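Side-chain contacts in lipase (Photobacterium sp. M37, PDB 2ORY), which probably hydrolyses the ester bonds of triacylglycerols as a cold-adapted lipase of the class 3 family with an alpha/beta hydrolase fold: residues L8-S13 against D324-T329; D99-D104 against P239-T244; K138-S143 against I152-N157. All coordinates share one frame; numbering follows the deposited sequence.

Interaction 1. Residues L8-S13 against D324-T329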
ATOM      1  N   LEU A   8      11.647  -8.528  -1.960  1.00 28.36           N
ATOM      2  CA  LEU A   8      12.394  -7.314  -1.715  1.00 29.03           C
ATOM      3  C   LEU A   8      11.454  -6.163  -1.467  1.00 27.13           C
ATOM      4  O   LEU A   8      11.628  -5.423  -0.511  1.00 37.39           O
ATOM      5  CB  LEU A   8      13.306  -6.992  -2.892  1.00 27.89           C
ATOM      6  CG  LEU A   8      14.159  -5.736  -2.727  1.00 30.75           C
ATOM      7  CD1 LEU A   8      15.096  -5.901  -1.537  1.00 31.35           C
ATOM      8  CD2 LEU A   8      14.961  -5.512  -3.999  1.00 34.26           C
ATOM      9  N   MET A   9      10.459  -6.006  -2.331  1.00 30.14           N
ATOM     10  CA  MET A   9       9.475  -4.941  -2.179  1.00 27.98           C
ATOM     11  C   MET A   9       8.646  -5.092  -0.886  1.00 25.21           C
ATOM     12  O   MET A   9       8.148  -4.108  -0.344  1.00 26.46           O
ATOM     13  CB  MET A   9       8.552  -4.908  -3.402  1.00 25.05           C
ATOM     14  CG  MET A   9       9.251  -4.608  -4.732  1.00 28.43           C
ATOM     15  SD  MET A   9      10.347  -3.171  -4.748  1.00 25.99           S
ATOM     16  CE  MET A   9       9.248  -1.915  -4.829  1.00 41.99           C
ATOM     17  N   LEU A  10       8.476  -6.321  -0.405  1.00 26.75           N
ATOM     18  CA  LEU A  10       7.740  -6.551   0.841  1.00 25.64           C
ATOM     19  C   LEU A  10       8.562  -5.919   1.954  1.00 26.97           C
ATOM     20  O   LEU A  10       8.025  -5.312   2.875  1.00 27.84           O
ATOM     21  CB  LEU A  10       7.595  -8.049   1.129  1.00 26.30           C
ATOM     22  CG  LEU A  10       6.840  -8.352   2.432  1.00 30.21           C
ATOM     23  CD1 LEU A  10       5.375  -7.932   2.242  1.00 25.42           C
ATOM     24  CD2 LEU A  10       6.930  -9.830   2.792  1.00 22.41           C
ATOM     25  N   ALA A  11       9.882  -6.077   1.849  1.00 26.47           N
ATOM     26  CA  ALA A  11      10.813  -5.519   2.818  1.00 23.18           C
ATOM     27  C   ALA A  11      10.745  -3.994   2.842  1.00 25.21           C
ATOM     28  O   ALA A  11      10.801  -3.377   3.904  1.00 25.09           O
ATOM     29  CB  ALA A  11      12.246  -5.980   2.493  1.00 25.37           C
ATOM     30  N   PHE A  12      10.645  -3.380   1.671  1.00 23.88           N
ATOM     31  CA  PHE A  12      10.566  -1.926   1.603  1.00 26.03           C
ATOM     32  C   PHE A  12       9.207  -1.448   2.084  1.00 25.47           C
ATOM     33  O   PHE A  12       9.100  -0.405   2.722  1.00 24.23           O
ATOM     34  CB  PHE A  12      10.783  -1.439   0.172  1.00 27.25           C
ATOM     35  CG  PHE A  12      12.215  -1.485  -0.272  1.00 31.00           C
ATOM     36  CD1 PHE A  12      12.600  -2.279  -1.354  1.00 26.64           C
ATOM     37  CD2 PHE A  12      13.173  -0.705   0.371  1.00 21.65           C
ATOM     38  CE1 PHE A  12      13.917  -2.290  -1.791  1.00 24.72           C
ATOM     39  CE2 PHE A  12      14.492  -0.712  -0.056  1.00 27.98           C
ATOM     40  CZ  PHE A  12      14.867  -1.505  -1.143  1.00 30.57           C
ATOM     41  N   SER A  13       8.170  -2.218   1.775  1.00 24.91           N
ATOM     42  CA  SER A  13       6.829  -1.853   2.190  1.00 22.16           C
ATOM     43  C   SER A  13       6.743  -1.877   3.706  1.00 24.50           C
ATOM     44  O   SER A  13       6.109  -1.007   4.307  1.00 23.42           O
ATOM     45  CB  SER A  13       5.792  -2.811   1.603  1.00 21.42           C
ATOM     46  OG  SER A  13       5.578  -2.554   0.224  1.00 22.45           O
ATOM     47  N   ASP A 324      11.956 -14.524   9.256  1.00 46.28           N
ATOM     48  CA  ASP A 324      13.262 -14.281   9.849  1.00 46.51           C
ATOM     49  C   ASP A 324      13.964 -13.119   9.189  1.00 45.44           C
ATOM     50  O   ASP A 324      15.052 -12.732   9.609  1.00 44.95           O
ATOM     51  CB  ASP A 324      14.119 -15.536   9.731  1.00 54.83           C
ATOM     52  CG  ASP A 324      13.534 -16.707  10.490  1.00 64.25           C
ATOM     53  OD1 ASP A 324      13.831 -17.861  10.116  1.00 70.17           O
ATOM     54  OD2 ASP A 324      12.784 -16.477  11.468  1.00 69.64           O
ATOM     55  N   ASP A 325      13.328 -12.555   8.166  1.00 43.02           N
ATOM     56  CA  ASP A 325      13.905 -11.447   7.412  1.00 39.84           C
ATOM     57  C   ASP A 325      13.364 -10.048   7.720  1.00 43.40           C
ATOM     58  O   ASP A 325      14.081  -9.055   7.523  1.00 42.56           O
ATOM     59  CB  ASP A 325      13.762 -11.729   5.922  1.00 42.27           C
ATOM     60  CG  ASP A 325      14.585 -12.918   5.482  1.00 47.50           C
ATOM     61  OD1 ASP A 325      15.832 -12.805   5.516  1.00 48.79           O
ATOM     62  OD2 ASP A 325      13.993 -13.963   5.121  1.00 50.12           O
ATOM     63  N   ILE A 326      12.117  -9.973   8.192  1.00 38.37           N
ATOM     64  CA  ILE A 326      11.467  -8.701   8.523  1.00 35.52           C
ATOM     65  C   ILE A 326      11.115  -8.634  10.017  1.00 33.76           C
ATOM     66  O   ILE A 326      10.196  -9.310  10.480  1.00 32.82           O
ATOM     67  CB  ILE A 326      10.203  -8.539   7.675  1.00 37.80           C
ATOM     68  CG1 ILE A 326      10.615  -8.466   6.201  1.00 34.09           C
ATOM     69  CG2 ILE A 326       9.402  -7.324   8.131  1.00 33.92           C
ATOM     70  CD1 ILE A 326       9.455  -8.334   5.218  1.00 34.00           C
ATOM     71  N   PRO A 327      11.836  -7.796  10.778  1.00 32.06           N
ATOM     72  CA  PRO A 327      11.692  -7.578  12.227  1.00 35.73           C
ATOM     73  C   PRO A 327      10.408  -6.902  12.651  1.00 32.07           C
ATOM     74  O   PRO A 327      10.404  -5.729  13.020  1.00 32.92           O
ATOM     75  CB  PRO A 327      12.917  -6.737  12.564  1.00 35.64           C
ATOM     76  CG  PRO A 327      13.049  -5.879  11.356  1.00 36.98           C
ATOM     77  CD  PRO A 327      12.807  -6.843  10.209  1.00 36.45           C
ATOM     78  N   LEU A 328       9.328  -7.660  12.619  1.00 34.50           N
ATOM     79  CA  LEU A 328       8.013  -7.142  12.956  1.00 39.35           C
ATOM     80  C   LEU A 328       7.945  -6.433  14.300  1.00 41.88           C
ATOM     81  O   LEU A 328       7.528  -5.279  14.373  1.00 45.46           O
ATOM     82  CB  LEU A 328       6.995  -8.279  12.911  1.00 37.34           C
ATOM     83  CG  LEU A 328       6.773  -8.891  11.526  1.00 37.37           C
ATOM     84  CD1 LEU A 328       5.880 -10.109  11.670  1.00 37.51           C
ATOM     85  CD2 LEU A 328       6.148  -7.862  10.566  1.00 35.57           C
ATOM     86  N   THR A 329       8.362  -7.120  15.357  1.00 44.76           N
ATOM     87  CA  THR A 329       8.330  -6.553  16.699  1.00 43.59           C
ATOM     88  C   THR A 329       9.116  -5.247  16.781  1.00 41.94           C
ATOM     89  O   THR A 329       8.757  -4.335  17.527  1.00 43.38           O
ATOM     90  CB  THR A 329       8.877  -7.566  17.727  1.00 42.36           C
ATOM     91  OG1 THR A 329      10.171  -8.018  17.306  1.00 57.95           O
ATOM     92  CG2 THR A 329       7.958  -8.774  17.829  1.00 37.74           C
TER

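Interaction 2. Residues D99-D104 against P239-T244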
ATOM      1  N   ASP A  99     -11.426   0.312  12.069  1.00 22.49           N
ATOM      2  CA  ASP A  99     -11.473   1.764  12.185  1.00 20.78           C
ATOM      3  C   ASP A  99     -11.115   2.508  10.900  1.00 22.74           C
ATOM      4  O   ASP A  99     -11.909   3.325  10.448  1.00 21.39           O
ATOM      5  CB  ASP A  99     -10.575   2.257  13.326  1.00 16.41           C
ATOM      6  CG  ASP A  99     -11.073   1.800  14.706  1.00 23.49           C
ATOM      7  OD1 ASP A  99     -12.091   1.078  14.764  1.00 22.41           O
ATOM      8  OD2 ASP A  99     -10.450   2.152  15.728  1.00 18.65           O
ATOM      9  N   TRP A 100      -9.940   2.246  10.318  1.00 25.84           N
ATOM     10  CA  TRP A 100      -9.555   2.962   9.102  1.00 24.64           C
ATOM     11  C   TRP A 100     -10.171   2.430   7.807  1.00 26.36           C
ATOM     12  O   TRP A 100     -10.257   3.165   6.825  1.00 25.30           O
ATOM     13  CB  TRP A 100      -8.027   3.040   8.956  1.00 23.68           C
ATOM     14  CG  TRP A 100      -7.339   1.731   8.743  1.00 26.16           C
ATOM     15  CD1 TRP A 100      -6.773   0.940   9.702  1.00 22.44           C
ATOM     16  CD2 TRP A 100      -7.187   1.024   7.493  1.00 26.47           C
ATOM     17  NE1 TRP A 100      -6.285  -0.213   9.134  1.00 23.94           N
ATOM     18  CE2 TRP A 100      -6.524  -0.191   7.785  1.00 26.81           C
ATOM     19  CE3 TRP A 100      -7.546   1.298   6.166  1.00 24.38           C
ATOM     20  CZ2 TRP A 100      -6.212  -1.139   6.786  1.00 25.38           C
ATOM     21  CZ3 TRP A 100      -7.230   0.355   5.176  1.00 24.18           C
ATOM     22  CH2 TRP A 100      -6.572  -0.847   5.498  1.00 23.92           C
ATOM     23  N   LEU A 101     -10.611   1.174   7.797  1.00 24.66           N
ATOM     24  CA  LEU A 101     -11.220   0.602   6.597  1.00 23.34           C
ATOM     25  C   LEU A 101     -12.766   0.569   6.657  1.00 23.48           C
ATOM     26  O   LEU A 101     -13.433   1.211   5.850  1.00 23.92           O
ATOM     27  CB  LEU A 101     -10.668  -0.813   6.350  1.00 23.63           C
ATOM     28  CG  LEU A 101     -11.278  -1.535   5.141  1.00 30.81           C
ATOM     29  CD1 LEU A 101     -10.806  -0.845   3.863  1.00 28.55           C
ATOM     30  CD2 LEU A 101     -10.869  -3.007   5.134  1.00 23.89           C
ATOM     31  N   PHE A 102     -13.337  -0.164   7.607  1.00 18.87           N
ATOM     32  CA  PHE A 102     -14.799  -0.231   7.712  1.00 27.67           C
ATOM     33  C   PHE A 102     -15.496   1.129   7.907  1.00 27.23           C
ATOM     34  O   PHE A 102     -16.593   1.334   7.412  1.00 25.26           O
ATOM     35  CB  PHE A 102     -15.227  -1.142   8.869  1.00 26.10           C
ATOM     36  CG  PHE A 102     -14.939  -2.599   8.655  1.00 24.49           C
ATOM     37  CD1 PHE A 102     -14.178  -3.034   7.580  1.00 31.79           C
ATOM     38  CD2 PHE A 102     -15.441  -3.542   9.546  1.00 29.90           C
ATOM     39  CE1 PHE A 102     -13.918  -4.384   7.392  1.00 33.04           C
ATOM     40  CE2 PHE A 102     -15.190  -4.895   9.372  1.00 32.80           C
ATOM     41  CZ  PHE A 102     -14.423  -5.318   8.287  1.00 35.10           C
ATOM     42  N   ASN A 103     -14.879   2.044   8.644  1.00 26.23           N
ATOM     43  CA  ASN A 103     -15.513   3.339   8.875  1.00 29.97           C
ATOM     44  C   ASN A 103     -15.150   4.434   7.863  1.00 29.97           C
ATOM     45  O   ASN A 103     -15.306   5.621   8.144  1.00 30.78           O
ATOM     46  CB  ASN A 103     -15.199   3.826  10.292  1.00 23.94           C
ATOM     47  CG  ASN A 103     -15.966   3.071  11.340  1.00 24.72           C
ATOM     48  OD1 ASN A 103     -17.054   3.481  11.753  1.00 16.26           O
ATOM     49  ND2 ASN A 103     -15.412   1.948  11.772  1.00 18.28           N
ATOM     50  N   ASP A 104     -14.685   4.040   6.685  1.00 30.93           N
ATOM     51  CA  ASP A 104     -14.319   5.012   5.649  1.00 31.34           C
ATOM     52  C   ASP A 104     -15.540   5.625   4.927  1.00 31.86           C
ATOM     53  O   ASP A 104     -16.132   5.005   4.046  1.00 32.32           O
ATOM     54  CB  ASP A 104     -13.408   4.329   4.635  1.00 32.06           C
ATOM     55  CG  ASP A 104     -12.780   5.301   3.667  1.00 37.39           C
ATOM     56  OD1 ASP A 104     -11.915   4.857   2.879  1.00 38.86           O
ATOM     57  OD2 ASP A 104     -13.141   6.497   3.687  1.00 35.49           O
ATOM     58  N   PRO A 239      -8.217  -6.642   1.287  1.00 22.84           N
ATOM     59  CA  PRO A 239      -8.418  -6.651  -0.162  1.00 22.15           C
ATOM     60  C   PRO A 239      -9.863  -6.949  -0.529  1.00 20.48           C
ATOM     61  O   PRO A 239     -10.239  -6.784  -1.687  1.00 21.61           O
ATOM     62  CB  PRO A 239      -7.498  -7.772  -0.632  1.00 15.10           C
ATOM     63  CG  PRO A 239      -6.399  -7.708   0.329  1.00 17.28           C
ATOM     64  CD  PRO A 239      -7.122  -7.556   1.645  1.00 17.78           C
ATOM     65  N   TYR A 240     -10.663  -7.409   0.435  1.00 18.98           N
ATOM     66  CA  TYR A 240     -12.070  -7.739   0.152  1.00 22.92           C
ATOM     67  C   TYR A 240     -13.020  -6.550   0.044  1.00 22.27           C
ATOM     68  O   TYR A 240     -14.214  -6.730  -0.194  1.00 21.58           O
ATOM     69  CB  TYR A 240     -12.639  -8.710   1.197  1.00 28.56           C
ATOM     70  CG  TYR A 240     -12.198 -10.154   1.037  1.00 28.90           C
ATOM     71  CD1 TYR A 240     -10.900 -10.548   1.373  1.00 31.59           C
ATOM     72  CD2 TYR A 240     -13.088 -11.133   0.583  1.00 34.55           C
ATOM     73  CE1 TYR A 240     -10.496 -11.871   1.268  1.00 30.09           C
ATOM     74  CE2 TYR A 240     -12.689 -12.483   0.472  1.00 32.75           C
ATOM     75  CZ  TYR A 240     -11.391 -12.836   0.819  1.00 35.77           C
ATOM     76  OH  TYR A 240     -10.967 -14.145   0.727  1.00 39.00           O
ATOM     77  N   ALA A 241     -12.500  -5.345   0.253  1.00 21.32           N
ATOM     78  CA  ALA A 241     -13.294  -4.123   0.139  1.00 22.21           C
ATOM     79  C   ALA A 241     -12.775  -3.411  -1.109  1.00 24.86           C
ATOM     80  O   ALA A 241     -11.565  -3.454  -1.382  1.00 24.94           O
ATOM     81  CB  ALA A 241     -13.084  -3.246   1.361  1.00 18.74           C
ATOM     82  N   TRP A 242     -13.642  -2.747  -1.866  1.00 24.51           N
ATOM     83  CA  TRP A 242     -15.062  -2.634  -1.588  1.00 28.76           C
ATOM     84  C   TRP A 242     -15.938  -3.281  -2.672  1.00 26.23           C
ATOM     85  O   TRP A 242     -17.077  -2.877  -2.875  1.00 28.12           O
ATOM     86  CB  TRP A 242     -15.435  -1.153  -1.462  1.00 32.61           C
ATOM     87  CG  TRP A 242     -15.081  -0.535  -0.146  1.00 33.78           C
ATOM     88  CD1 TRP A 242     -15.899  -0.396   0.944  1.00 31.39           C
ATOM     89  CD2 TRP A 242     -13.828   0.051   0.215  1.00 34.51           C
ATOM     90  NE1 TRP A 242     -15.233   0.244   1.956  1.00 35.57           N
ATOM     91  CE2 TRP A 242     -13.958   0.530   1.538  1.00 37.89           C
ATOM     92  CE3 TRP A 242     -12.610   0.222  -0.450  1.00 35.24           C
ATOM     93  CZ2 TRP A 242     -12.911   1.170   2.209  1.00 39.57           C
ATOM     94  CZ3 TRP A 242     -11.563   0.864   0.218  1.00 42.68           C
ATOM     95  CH2 TRP A 242     -11.722   1.329   1.531  1.00 43.42           C
ATOM     96  N   ASN A 243     -15.416  -4.258  -3.396  1.00 27.87           N
ATOM     97  CA  ASN A 243     -16.241  -4.914  -4.406  1.00 27.08           C
ATOM     98  C   ASN A 243     -17.407  -5.539  -3.632  1.00 26.28           C
ATOM     99  O   ASN A 243     -17.191  -6.186  -2.610  1.00 25.36           O
ATOM    100  CB  ASN A 243     -15.407  -5.964  -5.140  1.00 31.21           C
ATOM    101  CG  ASN A 243     -16.254  -6.927  -5.958  1.00 29.30           C
ATOM    102  OD1 ASN A 243     -16.821  -7.875  -5.426  1.00 23.53           O
ATOM    103  ND2 ASN A 243     -16.340  -6.681  -7.250  1.00 21.07           N
ATOM    104  N   THR A 244     -18.641  -5.336  -4.095  1.00 28.24           N
ATOM    105  CA  THR A 244     -19.796  -5.865  -3.366  1.00 31.88           C
ATOM    106  C   THR A 244     -19.760  -7.373  -3.101  1.00 32.58           C
ATOM    107  O   THR A 244     -20.004  -7.807  -1.979  1.00 33.76           O
ATOM    108  CB  THR A 244     -21.149  -5.499  -4.053  1.00 30.60           C
ATOM    109  OG1 THR A 244     -21.334  -6.311  -5.215  1.00 51.22           O
ATOM    110  CG2 THR A 244     -21.171  -4.027  -4.466  1.00 24.45           C
TER

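Interaction 3. Residues K138-S143 against I152-N157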
ATOM      1  N   LYS A 138       1.522  16.223  -3.168  1.00 28.88           N
ATOM      2  CA  LYS A 138       1.903  17.505  -2.621  1.00 29.50           C
ATOM      3  C   LYS A 138       2.930  17.413  -1.519  1.00 25.94           C
ATOM      4  O   LYS A 138       3.474  18.423  -1.113  1.00 30.30           O
ATOM      5  CB  LYS A 138       0.659  18.255  -2.135  1.00 34.34           C
ATOM      6  CG  LYS A 138      -0.258  18.690  -3.274  1.00 41.52           C
ATOM      7  CD  LYS A 138      -1.556  19.296  -2.764  1.00 46.73           C
ATOM      8  CE  LYS A 138      -2.387  18.271  -1.995  1.00 52.21           C
ATOM      9  NZ  LYS A 138      -3.710  18.810  -1.559  1.00 54.51           N
ATOM     10  N   LEU A 139       3.219  16.208  -1.043  1.00 30.14           N
ATOM     11  CA  LEU A 139       4.206  16.050   0.019  1.00 24.96           C
ATOM     12  C   LEU A 139       5.569  16.591  -0.385  1.00 27.67           C
ATOM     13  O   LEU A 139       5.952  16.525  -1.549  1.00 27.62           O
ATOM     14  CB  LEU A 139       4.370  14.579   0.393  1.00 28.99           C
ATOM     15  CG  LEU A 139       3.384  13.836   1.304  1.00 34.39           C
ATOM     16  CD1 LEU A 139       3.750  12.350   1.276  1.00 23.78           C
ATOM     17  CD2 LEU A 139       3.438  14.390   2.749  1.00 25.96           C
ATOM     18  N   LYS A 140       6.300  17.118   0.593  1.00 30.42           N
ATOM     19  CA  LYS A 140       7.645  17.640   0.374  1.00 34.68           C
ATOM     20  C   LYS A 140       8.466  17.323   1.615  1.00 34.81           C
ATOM     21  O   LYS A 140       8.054  17.630   2.737  1.00 37.09           O
ATOM     22  CB  LYS A 140       7.640  19.158   0.142  1.00 27.61           C
ATOM     23  CG  LYS A 140       7.014  19.593  -1.189  1.00 37.13           C
ATOM     24  CD  LYS A 140       7.140  21.110  -1.440  1.00 31.51           C
ATOM     25  CE  LYS A 140       6.547  21.503  -2.806  1.00 39.01           C
ATOM     26  NZ  LYS A 140       6.718  22.959  -3.149  1.00 35.60           N
ATOM     27  N   PRO A 141       9.639  16.696   1.434  1.00 33.15           N
ATOM     28  CA  PRO A 141      10.457  16.375   2.601  1.00 29.88           C
ATOM     29  C   PRO A 141      10.835  17.699   3.258  1.00 28.63           C
ATOM     30  O   PRO A 141      10.939  18.725   2.584  1.00 25.20           O
ATOM     31  CB  PRO A 141      11.665  15.669   1.989  1.00 31.68           C
ATOM     32  CG  PRO A 141      11.154  15.150   0.678  1.00 28.59           C
ATOM     33  CD  PRO A 141      10.313  16.286   0.193  1.00 28.32           C
ATOM     34  N   LYS A 142      11.025  17.685   4.565  1.00 29.67           N
ATOM     35  CA  LYS A 142      11.389  18.910   5.268  1.00 36.67           C
ATOM     36  C   LYS A 142      12.904  19.113   5.237  1.00 38.36           C
ATOM     37  O   LYS A 142      13.629  18.324   4.642  1.00 34.01           O
ATOM     38  CB  LYS A 142      10.893  18.850   6.722  1.00 42.11           C
ATOM     39  CG  LYS A 142       9.379  18.697   6.841  1.00 43.87           C
ATOM     40  CD  LYS A 142       8.940  18.555   8.281  1.00 49.05           C
ATOM     41  CE  LYS A 142       7.508  18.053   8.354  1.00 53.21           C
ATOM     42  NZ  LYS A 142       6.617  18.858   7.469  1.00 56.79           N
ATOM     43  N   SER A 143      13.369  20.177   5.883  1.00 41.49           N
ATOM     44  CA  SER A 143      14.791  20.487   5.953  1.00 41.52           C
ATOM     45  C   SER A 143      15.606  19.337   6.535  1.00 37.57           C
ATOM     46  O   SER A 143      15.169  18.661   7.468  1.00 39.65           O
ATOM     47  CB  SER A 143      14.999  21.743   6.815  1.00 46.85           C
ATOM     48  OG  SER A 143      16.376  22.003   7.057  1.00 49.63           O
ATOM     49  N   ILE A 152       7.306  14.775  -5.212  1.00 28.93           N
ATOM     50  CA  ILE A 152       7.854  13.572  -5.813  1.00 26.62           C
ATOM     51  C   ILE A 152       8.069  13.808  -7.315  1.00 29.81           C
ATOM     52  O   ILE A 152       9.095  13.414  -7.872  1.00 29.63           O
ATOM     53  CB  ILE A 152       6.917  12.349  -5.585  1.00 27.59           C
ATOM     54  CG1 ILE A 152       7.558  11.074  -6.147  1.00 26.72           C
ATOM     55  CG2 ILE A 152       5.568  12.576  -6.245  1.00 23.00           C
ATOM     56  CD1 ILE A 152       8.749  10.610  -5.389  1.00 22.66           C
ATOM     57  N   LEU A 153       7.117  14.466  -7.969  1.00 27.74           N
ATOM     58  CA  LEU A 153       7.249  14.710  -9.400  1.00 27.98           C
ATOM     59  C   LEU A 153       8.445  15.614  -9.714  1.00 28.67           C
ATOM     60  O   LEU A 153       9.227  15.330 -10.632  1.00 29.67           O
ATOM     61  CB  LEU A 153       5.952  15.304  -9.962  1.00 29.90           C
ATOM     62  CG  LEU A 153       5.912  15.552 -11.473  1.00 31.60           C
ATOM     63  CD1 LEU A 153       6.315  14.293 -12.203  1.00 31.75           C
ATOM     64  CD2 LEU A 153       4.521  16.004 -11.888  1.00 31.23           C
ATOM     65  N   GLN A 154       8.594  16.702  -8.966  1.00 28.08           N
ATOM     66  CA  GLN A 154       9.723  17.592  -9.176  1.00 26.13           C
ATOM     67  C   GLN A 154      11.036  16.840  -8.938  1.00 31.27           C
ATOM     68  O   GLN A 154      11.992  16.988  -9.711  1.00 32.49           O
ATOM     69  CB  GLN A 154       9.628  18.796  -8.237  1.00 28.86           C
ATOM     70  CG  GLN A 154       8.402  19.677  -8.502  1.00 32.60           C
ATOM     71  CD  GLN A 154       8.170  20.701  -7.408  1.00 36.02           C
ATOM     72  OE1 GLN A 154       8.632  20.532  -6.281  1.00 35.13           O
ATOM     73  NE2 GLN A 154       7.432  21.760  -7.729  1.00 39.10           N
ATOM     74  N   PHE A 155      11.093  16.029  -7.883  1.00 25.73           N
ATOM     75  CA  PHE A 155      12.315  15.272  -7.586  1.00 30.15           C
ATOM     76  C   PHE A 155      12.713  14.308  -8.715  1.00 30.62           C
ATOM     77  O   PHE A 155      13.881  14.237  -9.100  1.00 30.47           O
ATOM     78  CB  PHE A 155      12.158  14.462  -6.288  1.00 28.22           C
ATOM     79  CG  PHE A 155      13.323  13.553  -6.000  1.00 29.98           C
ATOM     80  CD1 PHE A 155      14.524  14.067  -5.532  1.00 28.09           C
ATOM     81  CD2 PHE A 155      13.233  12.186  -6.244  1.00 30.62           C
ATOM     82  CE1 PHE A 155      15.611  13.235  -5.314  1.00 29.77           C
ATOM     83  CE2 PHE A 155      14.318  11.351  -6.028  1.00 29.34           C
ATOM     84  CZ  PHE A 155      15.511  11.876  -5.562  1.00 22.94           C
ATOM     85  N   LEU A 156      11.743  13.551  -9.221  1.00 25.57           N
ATOM     86  CA  LEU A 156      12.016  12.599 -10.288  1.00 30.94           C
ATOM     87  C   LEU A 156      12.493  13.325 -11.548  1.00 30.10           C
ATOM     88  O   LEU A 156      13.482  12.930 -12.159  1.00 33.30           O
ATOM     89  CB  LEU A 156      10.762  11.774 -10.608  1.00 28.99           C
ATOM     90  CG  LEU A 156      10.181  10.854  -9.518  1.00 36.34           C
ATOM     91  CD1 LEU A 156       8.851  10.269 -10.004  1.00 29.89           C
ATOM     92  CD2 LEU A 156      11.174   9.738  -9.179  1.00 29.50           C
ATOM     93  N   ASN A 157      11.796  14.390 -11.929  1.00 30.24           N
ATOM     94  CA  ASN A 157      12.174  15.132 -13.120  1.00 36.14           C
ATOM     95  C   ASN A 157      13.574  15.714 -12.996  1.00 35.25           C
ATOM     96  O   ASN A 157      14.334  15.746 -13.958  1.00 35.78           O
ATOM     97  CB  ASN A 157      11.151  16.234 -13.420  1.00 33.45           C
ATOM     98  CG  ASN A 157       9.958  15.709 -14.211  1.00 38.53           C
ATOM     99  OD1 ASN A 157      10.129  15.104 -15.267  1.00 39.58           O
ATOM    100  ND2 ASN A 157       8.750  15.939 -13.705  1.00 33.40           N
TER
HETATM  101  O   HOH W   1       5.033  14.775  -3.412  1.00 21.49           O

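Interaction 1. Residues L8-S13 against D324-T329
I326 is the residue of the 324-329 segment that reaches L10 and A11 on helix 5-15, and the contact is wholly apolar. Just ahead of it in the chain, D325 turns its carboxylate elsewhere: OD1 hydrogen-bonds the hydroxyl of Y3. I326 then aims its side chain at the helix. With CG1 anti to the carbonyl carbon (chi1 -63°) and the chain extended beyond it, CD1 becomes the leading atom and lies 3.8 Å from CD2 of L10 and 3.9 Å from CA of A11. The methyl therefore lies against the helix backbone as well as the leucine branch, and the two side chains cross at about a right angle. P327, the centre of an inverse gamma turn, follows at the N-cap position and redirects the chain into helix 328-332, where L328 packs on I336. Away from this contact, the OG of S13 donates to M9 O, 3.1 Å away, in addition to the backbone bond from S13 N to the same oxygen. That helix lies on the central sheet: M9 touches strands 84-90, 166-173 and 199-206, and L10 rests on F206, so I326 packs on a helix that also rests on the sheet.

Interaction 2. Residues D99-D104 against P239-T244
L101 and W242 make the tight part of this contact. The methyl CD1 of L101 approaches the six-membered ring of W242 obliquely, 3.3 Å from CH2 and 3.4 Å from CZ2, a close fit for carbon against carbon. The side chains run past each other in opposite directions. Placing CG anti to the backbone N (chi1 178°) carries the L101 branch toward the loop, where CD1 also meets CB of A241 at 4.1 Å. A241 in turn lays its CB over one face of the W242 indole, 3.5 Å above the plane and toward the rim; the peptide joining these two residues is cis. The looser side is that of D104, a partly exposed residue whose side chain crosses that of W242 at about a right angle, with the carboxylate and ring planes 74° apart. Its OD1 stays 3.8 Å from CH2 of W242 and hydrogen-bonds S128 OG, outside the segments. The W242 side chain also touches T278 of helix 265-278. Within the two segments the joint is thus one of shape and dispersion: a leucine methyl, an alanine methyl and an indole hold the loop against helix 97-102, while the aspartate borders the ring with its charge anchored to a serine.

Interaction 3. Residues K138-S143 against I152-N157
K140 and Q154 approach each other through matching first torsions: in both, CG stands anti to the carbonyl carbon (chi1 -69° in K140, -64° in Q154), and both chains extend beyond that point. The lysine methylene CE thereby comes 4.2 Å from OE1 of Q154, the two side chains crossing obliquely in an exposed position. This is a loose contact at the surface, without a polar bond between the pair. The amide oxygen is committed instead to its own helix, accepting from the backbone N of T151, the residue immediately before helix 152-160; such a return to the helix start resembles one half of a capping box.

The firmer link lies between the backbones. L139 O and I152 N are 4.3 Å apart, too far for a direct bond, and a water bridges them. It donates to L139 O at 2.7 Å and accepts from I152 N at 2.9 Å. As the first residue of the helix, I152 has no carbonyl one turn earlier within the helix to receive its N-H, and the water fills that role while tying the loop to the helix start. Further along, N157 ND2 makes a weak, bent bond to L153 O (3.2 Å, 121° at the hydrogen) as well as a bond to K194 O.

Backbone bonds between P141 and N149 draw the connecting loop together. Beneath it, L139 packs on A59 and Y61 and P141 on W56, all of edge strand 52-63, while I152 reaches M73 and V75 of strand 66-78. F155 touches V55, and I152 and L153 both meet W186, so the start of helix 152-160 packs on strands 52-63 and 66-78 and against helix 175-189.

In the fold
From the N terminus, helix 5-15 supplies the first half of interaction 1, whose partner near the C terminus closes a loop of 310 residues around most of the chain. Inside it, interaction 2 joins helix 97-102 to the loop before helix 244-247, and interaction 3, a local closure spanning only eight residues, is nested within that loop in turn. None of the contacts cross or touch. Interaction 1 brings regions near the chain's two ends together, whereas interactions 2 and 3 lie on opposite sides of its centre. In interaction 2 the L101 side chain lies near, without touching, the putative S174-H312-D236 catalytic triad; interaction 3 ties the loop after helix 127-138 to the start of helix 152-160.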